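Local coordinates for Phi class glutathione transferase GSTF1 (Populus tremula x Populus tremuloides, PDB 4RI6), which probably catalyses the conjugation of glutathione to electrophilic, halide-bearing compounds, releasing the halide, a detoxification reaction of Phi class glutathione transferases, at residues A[16-21]-A[71-76]; A[24-29]-A[75-80]. All blocks are in the same frame, centred on the assembly; numbering follows the deposited sequence.

Overall arrangement
From the N terminus, helix 14-25 supplies 16-21, the first half of contact 1. Its last turn and the exit that follows supply 24-29, the first half of contact 2. The chain then runs through strand 30-33, helix 45-48 and strands 58-60 and 65-67 before entering helix 69-79. There 71-76 returns to 16-21, closing a loop of 49 residues, and 75-80 returns to 24-29, closing one of 45. The two closures cross rather than nest, as expected for two helices running the same way. The contact centres lie about 8 Å apart. Together they tie helices 14-25 and 69-79 of the thioredoxin-like N-terminal domain along one another, with I76 serving both contacts.

Contact 1 (A[16-21]-A[71-76]); sequences VSRVLA and AICRYI
V19 has CG1 anti to the backbone N (chi1 171°) and CG2 beside it, and with this rotation both methyls touch I72. I72 answers with CG2, and its side chain crosses that of V19 at about a right angle. The CG2 methyl of I72 sits against both branches of V19, 3.9 Å from CG1 and 4.0 Å from CG2. One turn later, CD1 of I76 reaches V19 CG1 more loosely, at 4.3 Å. C73 is the closest backbone neighbour of V19, with 6.0 Å between their CA atoms. Its SG is anti to the carbonyl carbon (chi1 -71°) and meets the opposite helix backbone. SG lies 3.8 Å from V19 CA and 3.7 Å from R18 O. That carbonyl oxygen is hydrogen-bonded to T22 OG1. The aliphatic stem of R18 flanks the sulfur, with CG 4.0 Å from SG.

The two segments run nearly parallel, 7° apart, with axes 9.5 Å from each other. They pair two helices of the thioredoxin-like domain, and F164 of helix 164-179 touches both R18 and C73. The guanidinium of R18 has its partners outside these segments: NE hydrogen-bonds S168 OG, and NH1 hydrogen-bonds S69 OG. S69 binds glutathione, and R18 probably positions it. The contact itself has no hydrogen bond across it. Its chemistry is that of methyls and a thiol, so cohesion probably comes from van der Waals contact and burial, while the R18 side chain reaches to about 4 Å from a bound glutathione.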
ATOM      1  N   VAL A  16      12.725   4.281   5.847  1.00 18.13           N
ATOM      2  CA  VAL A  16      13.357   4.065   7.153  1.00 19.33           C
ATOM      3  C   VAL A  16      12.755   5.009   8.216  1.00 18.56           C
ATOM      4  O   VAL A  16      12.476   4.606   9.338  1.00 19.15           O
ATOM      5  CB  VAL A  16      14.900   4.281   7.088  1.00 20.20           C
ATOM      6  CG1 VAL A  16      15.528   4.191   8.490  1.00 21.38           C
ATOM      7  CG2 VAL A  16      15.554   3.261   6.131  1.00 21.55           C
ATOM      8  N   SER A  17      12.573   6.269   7.852  1.00 17.73           N
ATOM      9  CA  SER A  17      12.025   7.266   8.773  1.00 18.62           C
ATOM     10  C   SER A  17      10.638   6.887   9.279  1.00 18.74           C
ATOM     11  O   SER A  17      10.305   7.113  10.442  1.00 19.43           O
ATOM     12  CB  SER A  17      11.971   8.648   8.098  1.00 18.83           C
ATOM     13  OG  SER A  17      13.273   9.201   7.992  1.00 20.03           O
ATOM     14  N   ARG A  18       9.832   6.315   8.398  1.00 18.33           N
ATOM     15  CA  ARG A  18       8.515   5.823   8.767  1.00 18.20           C
ATOM     16  C   ARG A  18       8.637   4.783   9.873  1.00 17.98           C
ATOM     17  O   ARG A  18       7.913   4.821  10.863  1.00 18.87           O
ATOM     18  CB  ARG A  18       7.807   5.238   7.544  1.00 17.64           C
ATOM     19  CG  ARG A  18       6.439   4.660   7.838  1.00 18.45           C
ATOM     20  CD  ARG A  18       5.748   4.094   6.585  1.00 19.23           C
ATOM     21  NE  ARG A  18       5.460   5.200   5.696  1.00 19.80           N
ATOM     22  CZ  ARG A  18       6.143   5.528   4.611  1.00 20.63           C
ATOM     23  NH1 ARG A  18       7.164   4.792   4.182  1.00 19.09           N
ATOM     24  NH2 ARG A  18       5.790   6.613   3.952  1.00 21.85           N
ATOM     25  N   VAL A  19       9.575   3.861   9.722  1.00 18.01           N
ATOM     26  CA  VAL A  19       9.741   2.832  10.733  1.00 17.18           C
ATOM     27  C   VAL A  19      10.282   3.412  12.046  1.00 18.51           C
ATOM     28  O   VAL A  19       9.817   3.052  13.133  1.00 19.13           O
ATOM     29  CB  VAL A  19      10.658   1.701  10.210  1.00 18.05           C
ATOM     30  CG1 VAL A  19      11.018   0.727  11.312  1.00 18.51           C
ATOM     31  CG2 VAL A  19       9.979   0.968   9.079  1.00 18.18           C
ATOM     32  N   LEU A  20      11.262   4.308  11.949  1.00 19.49           N
ATOM     33  CA  LEU A  20      11.861   4.895  13.139  1.00 19.69           C
ATOM     34  C   LEU A  20      10.840   5.653  13.954  1.00 20.18           C
ATOM     35  O   LEU A  20      10.811   5.549  15.179  1.00 21.12           O
ATOM     36  CB  LEU A  20      13.020   5.827  12.771  1.00 20.17           C
ATOM     37  CG  LEU A  20      14.245   5.168  12.146  1.00 22.59           C
ATOM     38  CD1 LEU A  20      15.297   6.204  11.821  1.00 22.16           C
ATOM     39  CD2 LEU A  20      14.839   4.140  13.092  1.00 24.03           C
ATOM     40  N   ALA A  21      10.002   6.432  13.281  1.00 20.91           N
ATOM     41  CA  ALA A  21       8.998   7.203  13.980  1.00 21.00           C
ATOM     42  C   ALA A  21       8.039   6.267  14.709  1.00 20.68           C
ATOM     43  O   ALA A  21       7.618   6.556  15.835  1.00 22.06           O
ATOM     44  CB  ALA A  21       8.248   8.101  13.014  1.00 20.69           C
ATOM     45  N   ALA A  71       4.430  -2.702   6.392  1.00 17.19           N
ATOM     46  CA  ALA A  71       4.273  -4.038   6.980  1.00 17.22           C
ATOM     47  C   ALA A  71       5.057  -4.144   8.278  1.00 16.96           C
ATOM     48  O   ALA A  71       4.572  -4.651   9.288  1.00 18.21           O
ATOM     49  CB  ALA A  71       4.724  -5.136   5.989  1.00 17.56           C
ATOM     50  N   ILE A  72       6.272  -3.629   8.252  1.00 17.45           N
ATOM     51  CA  ILE A  72       7.086  -3.581   9.460  1.00 17.97           C
ATOM     52  C   ILE A  72       6.347  -2.812  10.568  1.00 18.91           C
ATOM     53  O   ILE A  72       6.314  -3.237  11.720  1.00 18.32           O
ATOM     54  CB  ILE A  72       8.456  -2.932   9.169  1.00 18.55           C
ATOM     55  CG1 ILE A  72       9.259  -3.837   8.225  1.00 18.54           C
ATOM     56  CG2 ILE A  72       9.240  -2.697  10.467  1.00 19.58           C
ATOM     57  CD1 ILE A  72      10.482  -3.208   7.640  1.00 19.09           C
ATOM     58  N   CYS A  73       5.731  -1.692  10.206  1.00 18.63           N
ATOM     59  CA  CYS A  73       5.085  -0.854  11.206  1.00 18.46           C
ATOM     60  C   CYS A  73       3.835  -1.521  11.755  1.00 18.75           C
ATOM     61  O   CYS A  73       3.557  -1.422  12.943  1.00 19.05           O
ATOM     62  CB  CYS A  73       4.751   0.514  10.620  1.00 17.31           C
ATOM     63  SG  CYS A  73       6.212   1.539  10.315  1.00 18.94           S
ATOM     64  N   ARG A  74       3.082  -2.224  10.908  1.00 18.93           N
ATOM     65  CA  ARG A  74       1.916  -2.920  11.420  1.00 19.60           C
ATOM     66  C   ARG A  74       2.336  -4.022  12.394  1.00 20.47           C
ATOM     67  O   ARG A  74       1.686  -4.250  13.401  1.00 21.27           O
ATOM     68  CB  ARG A  74       1.061  -3.499  10.283  1.00 19.61           C
ATOM     69  CG  ARG A  74       0.077  -2.483   9.748  1.00 21.30           C
ATOM     70  CD  ARG A  74      -0.962  -3.061   8.809  1.00 24.09           C
ATOM     71  NE  ARG A  74      -0.366  -3.413   7.551  1.00 25.78           N
ATOM     72  CZ  ARG A  74      -0.316  -2.635   6.470  1.00 24.27           C
ATOM     73  NH1 ARG A  74      -0.857  -1.436   6.424  1.00 23.72           N
ATOM     74  NH2 ARG A  74       0.274  -3.084   5.398  1.00 24.55           N
ATOM     75  N   TYR A  75       3.425  -4.710  12.092  1.00 19.78           N
ATOM     76  CA  TYR A  75       3.914  -5.753  12.989  1.00 20.83           C
ATOM     77  C   TYR A  75       4.307  -5.153  14.333  1.00 21.33           C
ATOM     78  O   TYR A  75       3.946  -5.670  15.386  1.00 21.49           O
ATOM     79  CB  TYR A  75       5.104  -6.481  12.371  1.00 21.44           C
ATOM     80  CG  TYR A  75       5.801  -7.413  13.324  1.00 22.01           C
ATOM     81  CD1 TYR A  75       5.192  -8.598  13.726  1.00 22.69           C
ATOM     82  CD2 TYR A  75       7.063  -7.114  13.828  1.00 22.66           C
ATOM     83  CE1 TYR A  75       5.806  -9.451  14.577  1.00 23.46           C
ATOM     84  CE2 TYR A  75       7.690  -7.967  14.697  1.00 23.19           C
ATOM     85  CZ  TYR A  75       7.052  -9.135  15.072  1.00 23.70           C
ATOM     86  OH  TYR A  75       7.658 -10.018  15.929  1.00 24.82           O
ATOM     87  N   ILE A  76       5.034  -4.045  14.287  1.00 20.97           N
ATOM     88  CA  ILE A  76       5.460  -3.365  15.504  1.00 21.54           C
ATOM     89  C   ILE A  76       4.239  -2.989  16.345  1.00 22.38           C
ATOM     90  O   ILE A  76       4.196  -3.222  17.552  1.00 22.67           O
ATOM     91  CB  ILE A  76       6.293  -2.109  15.158  1.00 21.55           C
ATOM     92  CG1 ILE A  76       7.653  -2.507  14.591  1.00 23.14           C
ATOM     93  CG2 ILE A  76       6.493  -1.217  16.387  1.00 21.33           C
ATOM     94  CD1 ILE A  76       8.413  -1.384  13.924  1.00 24.08           C
TER

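Contact 2 (A[24-29]-A[75-80]); sequences IEKDVP and YICDKY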
ATOM      1  N   ILE A  24       9.620   4.754  17.833  1.00 22.25           N
ATOM      2  CA  ILE A  24       9.725   5.741  18.904  1.00 22.29           C
ATOM      3  C   ILE A  24       8.352   5.994  19.546  1.00 23.05           C
ATOM      4  O   ILE A  24       8.240   6.031  20.770  1.00 24.22           O
ATOM      5  CB  ILE A  24      10.331   7.045  18.381  1.00 22.39           C
ATOM      6  CG1 ILE A  24      11.798   6.818  17.999  1.00 22.69           C
ATOM      7  CG2 ILE A  24      10.239   8.130  19.442  1.00 22.74           C
ATOM      8  CD1 ILE A  24      12.403   7.915  17.132  1.00 23.55           C
ATOM      9  N   GLU A  25       7.310   6.127  18.725  1.00 23.34           N
ATOM     10  CA  GLU A  25       5.950   6.206  19.235  1.00 23.78           C
ATOM     11  C   GLU A  25       5.609   5.005  20.092  1.00 24.72           C
ATOM     12  O   GLU A  25       4.922   5.135  21.108  1.00 26.36           O
ATOM     13  CB  GLU A  25       4.949   6.306  18.083  1.00 24.09           C
ATOM     14  CG  GLU A  25       4.938   7.662  17.375  1.00 25.44           C
ATOM     15  CD  GLU A  25       4.160   8.756  18.116  1.00 26.38           C
ATOM     16  OE1 GLU A  25       3.269   8.438  18.932  1.00 27.40           O
ATOM     17  OE2 GLU A  25       4.435   9.946  17.853  1.00 25.97           O
ATOM     18  N   LYS A  26       6.078   3.828  19.677  1.00 24.79           N
ATOM     19  CA  LYS A  26       5.750   2.607  20.404  1.00 24.72           C
ATOM     20  C   LYS A  26       6.713   2.296  21.541  1.00 26.72           C
ATOM     21  O   LYS A  26       6.553   1.271  22.200  1.00 27.07           O
ATOM     22  CB  LYS A  26       5.699   1.419  19.440  1.00 24.24           C
ATOM     23  CG  LYS A  26       4.569   1.554  18.436  1.00 23.59           C
ATOM     24  CD  LYS A  26       3.192   1.655  19.090  1.00 24.23           C
ATOM     25  CE  LYS A  26       2.885   0.497  20.031  1.00 24.42           C
ATOM     26  NZ  LYS A  26       1.491   0.540  20.570  1.00 24.16           N
ATOM     27  N   ASP A  27       7.690   3.178  21.772  1.00 28.42           N
ATOM     28  CA  ASP A  27       8.647   3.024  22.867  1.00 30.04           C
ATOM     29  C   ASP A  27       9.423   1.716  22.717  1.00 29.45           C
ATOM     30  O   ASP A  27       9.713   1.050  23.698  1.00 30.94           O
ATOM     31  CB  ASP A  27       7.898   3.074  24.212  1.00 33.36           C
ATOM     32  CG  ASP A  27       8.824   3.118  25.412  1.00 37.47           C
ATOM     33  OD1 ASP A  27       9.960   3.624  25.283  1.00 38.40           O
ATOM     34  OD2 ASP A  27       8.401   2.626  26.487  1.00 38.89           O
ATOM     35  N   VAL A  28       9.725   1.333  21.480  1.00 28.40           N
ATOM     36  CA  VAL A  28      10.448   0.096  21.229  1.00 29.31           C
ATOM     37  C   VAL A  28      11.919   0.390  21.020  1.00 30.12           C
ATOM     38  O   VAL A  28      12.278   1.091  20.078  1.00 30.39           O
ATOM     39  CB  VAL A  28       9.902  -0.634  20.010  1.00 28.88           C
ATOM     40  CG1 VAL A  28      10.707  -1.898  19.742  1.00 28.92           C
ATOM     41  CG2 VAL A  28       8.445  -0.966  20.236  1.00 29.18           C
ATOM     42  N   PRO A  29      12.779  -0.144  21.897  1.00 31.56           N
ATOM     43  CA  PRO A  29      14.200   0.091  21.652  1.00 31.48           C
ATOM     44  C   PRO A  29      14.658  -0.613  20.396  1.00 30.39           C
ATOM     45  O   PRO A  29      14.117  -1.663  20.062  1.00 30.46           O
ATOM     46  CB  PRO A  29      14.880  -0.501  22.890  1.00 32.64           C
ATOM     47  CG  PRO A  29      13.790  -0.595  23.939  1.00 33.35           C
ATOM     48  CD  PRO A  29      12.548  -0.889  23.145  1.00 32.26           C
ATOM     49  N   TYR A  75       3.425  -4.710  12.092  1.00 19.78           N
ATOM     50  CA  TYR A  75       3.914  -5.753  12.989  1.00 20.83           C
ATOM     51  C   TYR A  75       4.307  -5.153  14.333  1.00 21.33           C
ATOM     52  O   TYR A  75       3.946  -5.670  15.386  1.00 21.49           O
ATOM     53  CB  TYR A  75       5.104  -6.481  12.371  1.00 21.44           C
ATOM     54  CG  TYR A  75       5.801  -7.413  13.324  1.00 22.01           C
ATOM     55  CD1 TYR A  75       5.192  -8.598  13.726  1.00 22.69           C
ATOM     56  CD2 TYR A  75       7.063  -7.114  13.828  1.00 22.66           C
ATOM     57  CE1 TYR A  75       5.806  -9.451  14.577  1.00 23.46           C
ATOM     58  CE2 TYR A  75       7.690  -7.967  14.697  1.00 23.19           C
ATOM     59  CZ  TYR A  75       7.052  -9.135  15.072  1.00 23.70           C
ATOM     60  OH  TYR A  75       7.658 -10.018  15.929  1.00 24.82           O
ATOM     61  N   ILE A  76       5.034  -4.045  14.287  1.00 20.97           N
ATOM     62  CA  ILE A  76       5.460  -3.365  15.504  1.00 21.54           C
ATOM     63  C   ILE A  76       4.239  -2.989  16.345  1.00 22.38           C
ATOM     64  O   ILE A  76       4.196  -3.222  17.552  1.00 22.67           O
ATOM     65  CB  ILE A  76       6.293  -2.109  15.158  1.00 21.55           C
ATOM     66  CG1 ILE A  76       7.653  -2.507  14.591  1.00 23.14           C
ATOM     67  CG2 ILE A  76       6.493  -1.217  16.387  1.00 21.33           C
ATOM     68  CD1 ILE A  76       8.413  -1.384  13.924  1.00 24.08           C
ATOM     69  N   CYS A  77       3.235  -2.416  15.699  1.00 22.33           N
ATOM     70  CA  CYS A  77       2.036  -2.001  16.407  1.00 22.51           C
ATOM     71  C   CYS A  77       1.272  -3.203  16.991  1.00 23.66           C
ATOM     72  O   CYS A  77       0.691  -3.117  18.083  1.00 25.41           O
ATOM     73  CB  CYS A  77       1.154  -1.169  15.471  1.00 22.03           C
ATOM     74  SG  CYS A  77       1.831   0.496  15.130  1.00 21.49           S
ATOM     75  N   ASP A  78       1.312  -4.329  16.289  0.54 24.83           N
ATOM     76  CA  ASP A  78       0.659  -5.547  16.753  0.54 26.70           C
ATOM     77  C   ASP A  78       1.409  -6.167  17.936  0.54 25.99           C
ATOM     78  O   ASP A  78       0.836  -6.423  19.003  0.54 25.85           O
ATOM     79  CB  ASP A  78       0.578  -6.544  15.595  0.54 29.86           C
ATOM     80  CG  ASP A  78      -0.540  -7.556  15.755  0.54 35.50           C
ATOM     81  OD1 ASP A  78      -1.045  -7.736  16.880  0.54 39.07           O
ATOM     82  OD2 ASP A  78      -0.896  -8.195  14.740  0.54 36.17           O
ATOM     83  N   LYS A  79       2.701  -6.405  17.737  1.00 25.53           N
ATOM     84  CA  LYS A  79       3.540  -7.013  18.768  1.00 26.91           C
ATOM     85  C   LYS A  79       3.583  -6.211  20.057  1.00 28.25           C
ATOM     86  O   LYS A  79       3.601  -6.773  21.151  1.00 29.62           O
ATOM     87  CB  LYS A  79       4.963  -7.186  18.246  1.00 28.12           C
ATOM     88  CG  LYS A  79       5.904  -7.832  19.253  1.00 29.44           C
ATOM     89  CD  LYS A  79       7.299  -8.019  18.691  1.00 30.46           C
ATOM     90  CE  LYS A  79       8.230  -8.595  19.739  1.00 32.05           C
ATOM     91  NZ  LYS A  79       9.657  -8.546  19.299  1.00 33.42           N
ATOM     92  N   TYR A  80       3.622  -4.891  19.906  1.00 27.93           N
ATOM     93  CA  TYR A  80       3.796  -3.990  21.031  1.00 26.80           C
ATOM     94  C   TYR A  80       2.538  -3.169  21.261  1.00 27.24           C
ATOM     95  O   TYR A  80       2.609  -1.999  21.623  1.00 25.49           O
ATOM     96  CB  TYR A  80       4.987  -3.069  20.790  1.00 26.80           C
ATOM     97  CG  TYR A  80       6.307  -3.784  20.609  1.00 26.21           C
ATOM     98  CD1 TYR A  80       7.025  -4.239  21.700  1.00 27.00           C
ATOM     99  CD2 TYR A  80       6.845  -3.974  19.346  1.00 26.81           C
ATOM    100  CE1 TYR A  80       8.235  -4.878  21.543  1.00 27.53           C
ATOM    101  CE2 TYR A  80       8.060  -4.620  19.172  1.00 27.65           C
ATOM    102  CZ  TYR A  80       8.755  -5.069  20.273  1.00 28.40           C
ATOM    103  OH  TYR A  80       9.972  -5.711  20.116  1.00 30.68           O
TER
HETATM  104  O   HOH W   1      -0.044  -0.491  18.617  1.00 26.00           O
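V28 and Y80 meet at about a right angle just beyond the two parallel helices of the thioredoxin-like fold. V28 CG2 stands over one face of the Y80 ring, 3.6 Å from the centroid and 15° off the normal, a CH-pi contact. CG1 meets the hydroxyl end, 3.8 Å from CZ. K79 CG lies against the opposite face near the rim, so the ring has an aliphatic group on each face. K79 NZ also donates to Y80 OH at 3.0 Å and forms a salt bridge with D61. An alanine in place of Y80 would probably leave the V28 methyls facing a gap and K79 without its hydroxyl partner.

A Schellman motif ends helix 14-25, with D27 at positive phi, and beyond it the extended backbone of V28 places its side chain against the ring. The side chain of K26, the residue before D27, slides past that of I76 in the opposite direction, its CG 3.9 Å from I76 CG2. Two bends in the K26 chain, at chi2 and chi3, bring the amine to the end of helix 69-79. There NZ donates to K83 O and N85 O, and more weakly to Y80 O at 3.0 Å. This gathering of carbonyl oxygens would be expected to stabilise the ammonium charge. One water completes the link: it accepts from K26 NZ at 2.7 Å and donates to C77 O at 2.8 Å.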